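Local coordinates for cell division protein FtsZ 1 (Methanocaldococcus jannaschii, PDB 2VAP) that binds GTP, probably hydrolyses it, and as a tubulin homologue probably polymerises in a GTP-dependent manner into the Z ring that directs cell division, at residues Thr159-Met164 with Val168-Ala173; Val223-Lys228 with Ile232-Ala237; Glu302-Val307 with Ile317-Thr322. All coordinates share one frame; numbering follows the deposited sequence.

Contact 1 (Thr159-Met164 with Val168-Ala173); sequences TLPFVM and VRMKNA. With GDP (guanosine-5'-diphosphate), chain B.
In the Rossmann-like GTPase domain, Pro161, which lines the GDP pocket beside the ribose, meets Met170 of the following helix, inside the beta-alpha-beta unit of strand 153-160, helix 167-181 and strand 186-191. The pyrrolidine ring of Pro161 points at the helix and does most of the touching: its CD rests on Ala173 CB at 3.5 Å, while CG lies against the helix backbone, 3.8 Å from Met170 CA. Met170 reaches across obliquely. Its CG leaves anti to the backbone N (chi1 -177°), and bends at chi2 and chi3 then fold the thioether back, so that the methyl CE lies 4.0 Å from Pro161 CG and also meets the carbonyl oxygen of Pro161. Leu160 adds CD2, 4.0 Å from Ala173 CB, which therefore has both a leucine branch and the proline ring against it.

Pro161 also borders the nucleotide, with CB 3.7 Å from O2' of the ribose in GDP. From the helix, Arg169 starts toward the proline but turns off at chi2 (-95°), carrying its guanidinium to the sugar; NH1 gives a weak hydrogen bond to GDP O3' at 3.3 Å. Arg169 is a GTP-binding residue, and so is Glu165 in the connecting turn, whose OE2 bonds both GDP and Phe162 N. Strand 153-160 runs between two parallel neighbours: Leu160 pairs through its backbone with Ile190 and Asn192 on one edge, Thr159 with Cys129 and Leu131 on the other; beyond the strand, Phe162 packs toward helix 204-227.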
loop_
_atom_site.group_PDB
_atom_site.type_symbol
_atom_site.label_atom_id
_atom_site.label_comp_id
_atom_site.label_asym_id
_atom_site.label_seq_id
_atom_site.Cartn_x
_atom_site.Cartn_y
_atom_site.Cartn_z
ATOM N N THR A 159 2.197 6.486 5.080
ATOM C CA THR A 159 2.625 7.841 4.751
ATOM C C THR A 159 3.472 8.450 5.862
ATOM O O THR A 159 3.315 8.107 7.036
ATOM C CB THR A 159 1.436 8.792 4.473
ATOM O OG1 THR A 159 0.616 8.900 5.644
ATOM C CG2 THR A 159 0.599 8.292 3.305
ATOM N N LEU A 160 4.375 9.343 5.472
ATOM C CA LEU A 160 5.067 10.211 6.414
ATOM C C LEU A 160 4.388 11.580 6.368
ATOM O O LEU A 160 3.914 11.990 5.309
ATOM C CB LEU A 160 6.552 10.329 6.061
ATOM C CG LEU A 160 7.423 9.074 6.188
ATOM C CD1 LEU A 160 8.811 9.347 5.642
ATOM C CD2 LEU A 160 7.502 8.573 7.630
ATOM N N PRO A 161 4.331 12.286 7.513
ATOM C CA PRO A 161 3.577 13.541 7.602
ATOM C C PRO A 161 4.157 14.687 6.767
ATOM O O PRO A 161 5.322 14.639 6.365
ATOM C CB PRO A 161 3.653 13.888 9.094
ATOM C CG PRO A 161 4.878 13.216 9.578
ATOM C CD PRO A 161 4.968 11.942 8.798
ATOM N N PHE A 162 3.329 15.700 6.510
ATOM C CA PHE A 162 3.776 16.945 5.892
ATOM C C PHE A 162 4.699 17.683 6.857
ATOM O O PHE A 162 4.547 17.565 8.075
ATOM C CB PHE A 162 2.584 17.849 5.567
ATOM C CG PHE A 162 1.622 17.270 4.564
ATOM C CD1 PHE A 162 1.854 17.404 3.198
ATOM C CD2 PHE A 162 0.468 16.619 4.985
ATOM C CE1 PHE A 162 0.954 16.888 2.265
ATOM C CE2 PHE A 162 -0.436 16.096 4.058
ATOM C CZ PHE A 162 -0.190 16.231 2.697
ATOM N N VAL A 163 5.642 18.452 6.315
ATOM C CA VAL A 163 6.572 19.229 7.140
ATOM C C VAL A 163 5.837 20.210 8.066
ATOM O O VAL A 163 6.238 20.399 9.216
ATOM C CB VAL A 163 7.641 19.959 6.277
ATOM C CG1 VAL A 163 8.410 20.989 7.100
ATOM C CG2 VAL A 163 8.608 18.951 5.670
ATOM N N MET A 164 4.749 20.803 7.572
ATOM C CA MET A 164 3.994 21.791 8.351
ATOM C C MET A 164 3.286 21.203 9.580
ATOM O O MET A 164 2.772 21.945 10.421
ATOM C CB MET A 164 3.014 22.572 7.463
ATOM C CG MET A 164 1.761 21.816 7.045
ATOM S SD MET A 164 0.530 22.915 6.311
ATOM C CE MET A 164 1.245 23.205 4.699
ATOM N N VAL A 168 7.791 17.060 15.962
ATOM C CA VAL A 168 7.365 15.956 16.830
ATOM C C VAL A 168 6.662 14.860 16.022
ATOM O O VAL A 168 6.965 13.672 16.184
ATOM C CB VAL A 168 6.460 16.452 17.997
ATOM C CG1 VAL A 168 5.873 15.281 18.782
ATOM C CG2 VAL A 168 7.243 17.367 18.932
ATOM N N ARG A 169 5.744 15.270 15.148
ATOM C CA ARG A 169 5.017 14.346 14.272
ATOM C C ARG A 169 5.963 13.533 13.388
ATOM O O ARG A 169 5.805 12.318 13.263
ATOM C CB ARG A 169 3.999 15.105 13.412
ATOM C CG ARG A 169 2.729 15.518 14.150
ATOM C CD ARG A 169 1.611 14.501 13.964
ATOM N NE ARG A 169 0.561 14.653 14.968
ATOM C CZ ARG A 169 -0.608 14.017 14.946
ATOM N NH1 ARG A 169 -0.904 13.177 13.960
ATOM N NH2 ARG A 169 -1.491 14.226 15.912
ATOM N N MET A 170 6.947 14.204 12.791
ATOM C CA MET A 170 7.917 13.535 11.920
ATOM C C MET A 170 8.835 12.590 12.699
ATOM O O MET A 170 9.098 11.473 12.248
ATOM C CB MET A 170 8.733 14.556 11.116
ATOM C CG MET A 170 9.725 13.939 10.124
ATOM S SD MET A 170 8.977 12.854 8.884
ATOM C CE MET A 170 8.303 14.053 7.739
ATOM N N LYS A 171 9.310 13.038 13.863
ATOM C CA LYS A 171 10.155 12.211 14.728
ATOM C C LYS A 171 9.429 10.933 15.144
ATOM O O LYS A 171 9.985 9.838 15.045
ATOM C CB LYS A 171 10.612 12.999 15.962
ATOM C CG LYS A 171 11.617 12.261 16.841
ATOM C CD LYS A 171 11.958 13.063 18.089
ATOM C CE LYS A 171 12.884 12.288 19.020
ATOM N NZ LYS A 171 14.255 12.122 18.459
ATOM N N ASN A 172 8.184 11.081 15.597
ATOM C CA ASN A 172 7.340 9.937 15.943
ATOM C C ASN A 172 7.128 8.999 14.755
ATOM O O ASN A 172 7.239 7.780 14.894
ATOM C CB ASN A 172 5.995 10.402 16.515
ATOM C CG ASN A 172 6.107 10.929 17.943
ATOM O OD1 ASN A 172 5.189 11.578 18.445
ATOM N ND2 ASN A 172 7.227 10.649 18.603
ATOM N N ALA A 173 6.843 9.578 13.589
ATOM C CA ALA A 173 6.642 8.812 12.356
ATOM C C ALA A 173 7.867 7.983 11.976
ATOM O O ALA A 173 7.740 6.818 11.594
ATOM C CB ALA A 173 6.269 9.742 11.213
HETATM P PB GDP B . -3.765 8.492 14.826
HETATM O O1B GDP B . -3.350 8.755 16.253
HETATM O O2B GDP B . -5.249 8.215 14.776
HETATM O O3B GDP B . -3.001 7.302 14.299
HETATM O O3A GDP B . -3.409 9.804 13.965
HETATM P PA GDP B . -4.045 10.134 12.521
HETATM O O1A GDP B . -4.297 8.886 11.713
HETATM O O2A GDP B . -5.295 10.971 12.655
HETATM O "O5'" GDP B . -2.884 11.011 11.839
HETATM C "C5'" GDP B . -1.575 10.472 11.687
HETATM C "C4'" GDP B . -0.942 11.040 10.428
HETATM O "O4'" GDP B . -1.759 10.744 9.292
HETATM C "C3'" GDP B . -0.830 12.554 10.492
HETATM O "O3'" GDP B . 0.446 12.964 10.995
HETATM C "C2'" GDP B . -1.071 13.005 9.065
HETATM O "O2'" GDP B . 0.165 13.093 8.353
HETATM C "C1'" GDP B . -1.901 11.892 8.450
HETATM N N9 GDP B . -3.339 12.262 8.339
HETATM C C8 GDP B . -4.102 12.914 9.243
HETATM N N7 GDP B . -5.376 13.068 8.793
HETATM C C5 GDP B . -5.442 12.500 7.574
HETATM C C6 GDP B . -6.481 12.299 6.532
HETATM O O6 GDP B . -7.647 12.717 6.698
HETATM N N1 GDP B . -6.130 11.655 5.405
HETATM C C2 GDP B . -4.880 11.190 5.196
HETATM N N2 GDP B . -4.596 10.549 4.037
HETATM N N3 GDP B . -3.884 11.341 6.106
HETATM C C4 GDP B . -4.100 11.972 7.285
#

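Contact 2 (Val223-Lys228 with Ile232-Ala237); sequences VELITK and INVDFA
The backbones of Ile226 and Val234 come closest, with CA atoms 5.3 Å apart, where the last turn of helix 204-227 is passed by the extended chain leading into helix 236-243. This is a helix-loop-helix connection that follows the long central helix of the FtsZ/tubulin fold. Its polar link is Asn233: CG sits anti to the backbone N (chi1 -173°), which brings the amide to the carbonyls at the helix end, and ND2 donates to Ile226 O at 3.1 Å. The bond is nearly straight at the hydrogen, 168°, and lies in the plane of the asparagine amide, yet it meets the carbonyl from above its plane. The same ND2 gives to water 1, which lies within hydrogen-bonding distance of Leu225 O and Lys228 O, though it has too few protons for every acceptor around it; side chain and solvent thus meet the carbonyls where the helix gives way to the loop.

Val234 supplies the apolar half. The Val234 and Leu225 side chains meet at an oblique angle, Val234 CG2 3.8 Å from Leu225 CD1; CG2 also rests on Leu225 O. Farther along, Ile226 CG2 approaches Phe236 CB, and both of these side chains pack on Met124 of strand 124-130. Asp235 is the N-cap of helix 236-243: its OD2 accepts from Ala237 N at 3.0 Å, with the amide above the carboxylate plane.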
loop_
_atom_site.group_PDB
_atom_site.type_symbol
_atom_site.label_atom_id
_atom_site.label_comp_id
_atom_site.label_asym_id
_atom_site.label_seq_id
_atom_site.Cartn_x
_atom_site.Cartn_y
_atom_site.Cartn_z
ATOM N N VAL A 223 -3.159 -4.559 -4.312
ATOM C CA VAL A 223 -4.067 -5.678 -4.050
ATOM C C VAL A 223 -4.663 -6.217 -5.352
ATOM O O VAL A 223 -4.598 -7.419 -5.622
ATOM C CB VAL A 223 -5.211 -5.282 -3.072
ATOM C CG1 VAL A 223 -6.285 -6.369 -3.009
ATOM C CG2 VAL A 223 -4.662 -5.010 -1.682
ATOM N N GLU A 224 -5.223 -5.318 -6.158
ATOM C CA GLU A 224 -5.956 -5.710 -7.363
ATOM C C GLU A 224 -5.053 -6.157 -8.517
ATOM O O GLU A 224 -5.518 -6.794 -9.467
ATOM C CB GLU A 224 -6.943 -4.614 -7.783
ATOM C CG GLU A 224 -8.079 -4.430 -6.769
ATOM C CD GLU A 224 -9.185 -3.498 -7.233
ATOM O OE1 GLU A 224 -8.961 -2.688 -8.157
ATOM O OE2 GLU A 224 -10.290 -3.573 -6.654
ATOM N N LEU A 225 -3.763 -5.842 -8.418
ATOM C CA LEU A 225 -2.758 -6.423 -9.306
ATOM C C LEU A 225 -2.820 -7.952 -9.221
ATOM O O LEU A 225 -2.639 -8.647 -10.222
ATOM C CB LEU A 225 -1.359 -5.914 -8.935
ATOM C CG LEU A 225 -0.150 -6.357 -9.763
ATOM C CD1 LEU A 225 -0.190 -5.768 -11.166
ATOM C CD2 LEU A 225 1.135 -5.960 -9.060
ATOM N N ILE A 226 -3.100 -8.456 -8.019
ATOM C CA ILE A 226 -3.232 -9.888 -7.762
ATOM C C ILE A 226 -4.673 -10.382 -7.948
ATOM O O ILE A 226 -4.902 -11.409 -8.591
ATOM C CB ILE A 226 -2.751 -10.251 -6.326
ATOM C CG1 ILE A 226 -1.348 -9.686 -6.067
ATOM C CG2 ILE A 226 -2.786 -11.766 -6.101
ATOM C CD1 ILE A 226 -0.968 -9.592 -4.599
ATOM N N THR A 227 -5.636 -9.639 -7.401
ATOM C CA THR A 227 -7.006 -10.147 -7.226
ATOM C C THR A 227 -7.987 -9.863 -8.364
ATOM O O THR A 227 -8.914 -10.643 -8.588
ATOM C CB THR A 227 -7.647 -9.618 -5.921
ATOM O OG1 THR A 227 -7.788 -8.194 -5.996
ATOM C CG2 THR A 227 -6.805 -9.986 -4.707
ATOM N N LYS A 228 -7.796 -8.747 -9.062
ATOM C CA LYS A 228 -8.763 -8.295 -10.063
ATOM C C LYS A 228 -8.597 -9.017 -11.397
ATOM O O LYS A 228 -7.485 -9.382 -11.784
ATOM C CB LYS A 228 -8.659 -6.777 -10.255
ATOM C CG LYS A 228 -9.777 -6.153 -11.084
ATOM C CD LYS A 228 -9.682 -4.637 -11.083
ATOM C CE LYS A 228 -10.771 -4.015 -11.942
ATOM N NZ LYS A 228 -10.795 -2.531 -11.817
ATOM N N ILE A 232 -3.767 -9.042 -18.178
ATOM C CA ILE A 232 -2.658 -9.839 -17.668
ATOM C C ILE A 232 -2.787 -9.937 -16.152
ATOM O O ILE A 232 -2.622 -8.942 -15.438
ATOM C CB ILE A 232 -1.283 -9.215 -18.041
ATOM C CG1 ILE A 232 -1.120 -9.107 -19.564
ATOM C CG2 ILE A 232 -0.123 -9.992 -17.393
ATOM C CD1 ILE A 232 -1.133 -10.433 -20.314
ATOM N N ASN A 233 -3.103 -11.135 -15.669
ATOM C CA ASN A 233 -3.191 -11.388 -14.235
ATOM C C ASN A 233 -1.844 -11.828 -13.676
ATOM O O ASN A 233 -1.012 -12.378 -14.402
ATOM C CB ASN A 233 -4.264 -12.438 -13.931
ATOM C CG ASN A 233 -4.519 -12.609 -12.436
ATOM O OD1 ASN A 233 -4.550 -13.729 -11.930
ATOM N ND2 ASN A 233 -4.705 -11.496 -11.727
ATOM N N VAL A 234 -1.638 -11.579 -12.386
ATOM C CA VAL A 234 -0.379 -11.901 -11.727
ATOM C C VAL A 234 -0.551 -13.046 -10.729
ATOM O O VAL A 234 -1.500 -13.066 -9.940
ATOM C CB VAL A 234 0.231 -10.666 -11.019
ATOM C CG1 VAL A 234 1.626 -10.980 -10.516
ATOM C CG2 VAL A 234 0.280 -9.473 -11.965
ATOM N N ASP A 235 0.371 -14.003 -10.799
ATOM C CA ASP A 235 0.440 -15.122 -9.868
ATOM C C ASP A 235 0.981 -14.615 -8.535
ATOM O O ASP A 235 1.978 -13.889 -8.503
ATOM C CB ASP A 235 1.369 -16.198 -10.447
ATOM C CG ASP A 235 1.345 -17.508 -9.661
ATOM O OD1 ASP A 235 1.830 -18.519 -10.211
ATOM O OD2 ASP A 235 0.860 -17.540 -8.509
ATOM N N PHE A 236 0.321 -14.994 -7.441
ATOM C CA PHE A 236 0.770 -14.621 -6.096
ATOM C C PHE A 236 2.218 -15.042 -5.839
ATOM O O PHE A 236 2.957 -14.345 -5.141
ATOM C CB PHE A 236 -0.160 -15.201 -5.023
ATOM C CG PHE A 236 0.297 -14.935 -3.612
ATOM C CD1 PHE A 236 0.371 -13.633 -3.120
ATOM C CD2 PHE A 236 0.647 -15.989 -2.773
ATOM C CE1 PHE A 236 0.793 -13.385 -1.814
ATOM C CE2 PHE A 236 1.070 -15.751 -1.465
ATOM C CZ PHE A 236 1.142 -14.447 -0.986
ATOM N N ALA A 237 2.613 -16.176 -6.419
ATOM C CA ALA A 237 3.986 -16.674 -6.325
ATOM C C ALA A 237 5.001 -15.671 -6.876
ATOM O O ALA A 237 6.081 -15.499 -6.306
ATOM C CB ALA A 237 4.113 -18.012 -7.043
HETATM O O HOH W 1 -4.904 -8.764 -12.171
HETATM O O HOH W 2 -3.092 -7.308 -13.314
#

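Contact 3 (Glu302-Val307 with Ile317-Thr322); sequences EVVATV and IIWGAT
Val304 CG2 lies over one face of the Trp319 indole, 3.4 Å above the plane and offset toward the rim. The methyl sits 3.6 Å from both Trp319 CG and CD2, and 3.7 Å from Trp319 CB, over the CG-CD2-CE3 side of the indole. The two side chains cross at about a right angle, an aliphatic branch laid on an aromatic surface. The other valine branch, CG1, approaches Ile317, whose CG2 is 4.3 Å away. One residue of the helix therefore spans two side chains that leave the same face of the strand, Ile317 and Trp319, with Ile318 between them pointing away.

The torsions explain the fit. Trp319 CG stands between its backbone N and carbonyl carbon (chi1 70°), and chi2 of -77° turns the ring so that a face meets the valine. Val304 has CG1 anti to its backbone N (chi1 -176°), leaving CG2 for the indole. Behind this shell, Ala300 and Leu297 of the same helix also touch Trp319, while Val303 and Val307 pack on helix 261-270 and strand 284-291. On the helix, Thr306 OG1 returns a hydrogen bond of 2.8 Å to Glu302 O, which Thr306 N reaches from the other face of the carbonyl plane.

The contact closes the strand 284-291, helix 297-310, strand 316-323 crossover in the C-terminal domain. Between the segments its chemistry is wholly apolar, consistent with van der Waals and hydrophobic contact that sets no strict direction, with Val304 as the main surface on the helix, shared between the indole face and Ile317.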
loop_
_atom_site.group_PDB
_atom_site.type_symbol
_atom_site.label_atom_id
_atom_site.label_comp_id
_atom_site.label_asym_id
_atom_site.label_seq_id
_atom_site.Cartn_x
_atom_site.Cartn_y
_atom_site.Cartn_z
ATOM N N GLU A 302 4.600 -1.485 -23.626
ATOM C CA GLU A 302 5.345 -0.231 -23.771
ATOM C C GLU A 302 5.729 0.347 -22.407
ATOM O O GLU A 302 6.854 0.816 -22.219
ATOM C CB GLU A 302 4.531 0.788 -24.579
ATOM C CG GLU A 302 5.300 2.053 -24.963
ATOM C CD GLU A 302 4.494 3.008 -25.833
ATOM O OE1 GLU A 302 3.247 3.027 -25.723
ATOM O OE2 GLU A 302 5.112 3.748 -26.626
ATOM N N VAL A 303 4.789 0.298 -21.462
ATOM C CA VAL A 303 5.016 0.760 -20.090
ATOM C C VAL A 303 6.134 -0.043 -19.418
ATOM O O VAL A 303 7.075 0.535 -18.865
ATOM C CB VAL A 303 3.710 0.697 -19.243
ATOM C CG1 VAL A 303 3.986 0.995 -17.771
ATOM C CG2 VAL A 303 2.663 1.659 -19.794
ATOM N N VAL A 304 6.033 -1.370 -19.488
ATOM C CA VAL A 304 7.007 -2.270 -18.862
ATOM C C VAL A 304 8.406 -2.109 -19.464
ATOM O O VAL A 304 9.399 -2.075 -18.733
ATOM C CB VAL A 304 6.555 -3.754 -18.939
ATOM C CG1 VAL A 304 7.532 -4.661 -18.197
ATOM C CG2 VAL A 304 5.158 -3.916 -18.364
ATOM N N ALA A 305 8.473 -1.998 -20.791
ATOM C CA ALA A 305 9.743 -1.813 -21.498
ATOM C C ALA A 305 10.443 -0.516 -21.090
ATOM O O ALA A 305 11.668 -0.488 -20.935
ATOM C CB ALA A 305 9.525 -1.849 -23.005
ATOM N N THR A 306 9.659 0.546 -20.912
ATOM C CA THR A 306 10.176 1.849 -20.493
ATOM C C THR A 306 10.747 1.788 -19.073
ATOM O O THR A 306 11.829 2.317 -18.811
ATOM C CB THR A 306 9.092 2.954 -20.602
ATOM O OG1 THR A 306 8.554 2.969 -21.931
ATOM C CG2 THR A 306 9.674 4.329 -20.290
ATOM N N VAL A 307 10.019 1.132 -18.168
ATOM C CA VAL A 307 10.477 0.946 -16.789
ATOM C C VAL A 307 11.749 0.095 -16.745
ATOM O O VAL A 307 12.708 0.440 -16.050
ATOM C CB VAL A 307 9.375 0.321 -15.889
ATOM C CG1 VAL A 307 9.927 -0.039 -14.515
ATOM C CG2 VAL A 307 8.198 1.272 -15.743
ATOM N N ILE A 317 11.247 -7.549 -12.338
ATOM C CA ILE A 317 10.049 -6.760 -12.611
ATOM C C ILE A 317 8.830 -7.654 -12.835
ATOM O O ILE A 317 8.852 -8.551 -13.682
ATOM C CB ILE A 317 10.265 -5.809 -13.817
ATOM C CG1 ILE A 317 11.382 -4.804 -13.507
ATOM C CG2 ILE A 317 8.972 -5.077 -14.175
ATOM C CD1 ILE A 317 12.006 -4.161 -14.728
ATOM N N ILE A 318 7.778 -7.401 -12.060
ATOM C CA ILE A 318 6.507 -8.109 -12.194
ATOM C C ILE A 318 5.419 -7.106 -12.578
ATOM O O ILE A 318 5.339 -6.022 -12.001
ATOM C CB ILE A 318 6.138 -8.868 -10.887
ATOM C CG1 ILE A 318 7.137 -10.005 -10.608
ATOM C CG2 ILE A 318 4.704 -9.394 -10.929
ATOM C CD1 ILE A 318 7.256 -11.069 -11.701
ATOM N N TRP A 319 4.588 -7.471 -13.551
ATOM C CA TRP A 319 3.615 -6.536 -14.114
ATOM C C TRP A 319 2.244 -7.153 -14.381
ATOM O O TRP A 319 2.118 -8.360 -14.594
ATOM C CB TRP A 319 4.165 -5.921 -15.404
ATOM C CG TRP A 319 4.240 -6.892 -16.547
ATOM C CD1 TRP A 319 5.179 -7.865 -16.737
ATOM C CD2 TRP A 319 3.338 -6.982 -17.655
ATOM N NE1 TRP A 319 4.917 -8.557 -17.894
ATOM C CE2 TRP A 319 3.794 -8.035 -18.479
ATOM C CE3 TRP A 319 2.190 -6.274 -18.035
ATOM C CZ2 TRP A 319 3.141 -8.400 -19.659
ATOM C CZ3 TRP A 319 1.542 -6.635 -19.211
ATOM C CH2 TRP A 319 2.023 -7.688 -20.010
ATOM N N GLY A 320 1.224 -6.302 -14.369
ATOM C CA GLY A 320 -0.133 -6.697 -14.724
ATOM C C GLY A 320 -0.866 -5.560 -15.411
ATOM O O GLY A 320 -0.409 -4.414 -15.394
ATOM N N ALA A 321 -2.001 -5.882 -16.022
ATOM C CA ALA A 321 -2.825 -4.887 -16.703
ATOM C C ALA A 321 -4.303 -5.191 -16.496
ATOM O O ALA A 321 -4.748 -6.317 -16.726
ATOM C CB ALA A 321 -2.487 -4.834 -18.188
ATOM N N THR A 322 -5.052 -4.186 -16.045
ATOM C CA THR A 322 -6.485 -4.336 -15.781
ATOM C C THR A 322 -7.290 -3.182 -16.369
ATOM O O THR A 322 -6.755 -2.096 -16.614
ATOM C CB THR A 322 -6.798 -4.418 -14.264
ATOM O OG1 THR A 322 -6.422 -3.189 -13.625
ATOM C CG2 THR A 322 -6.071 -5.588 -13.608
#

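Overall arrangement
Contacts 1, 2 and 3 follow one another along the chain without overlap. Contact 1 belongs to the GTPase domain at the nucleotide, its centre 32 Å from that of contact 2 and 33 Å from that of contact 3, across the centre of the chain from both. Contacts 2 and 3 are neighbours, with centres 13 Å apart. They touch directly: Ile232 O probably accepts from Ala321 N at 3.2 Å, and Val234 and Ile232 pack on strand 316-323. Helix 204-227 spans the gap, carrying Asp212 at the GTP site and ending in contact 2, which makes it a physical connection between the nucleotide pocket and the C-terminal sheet.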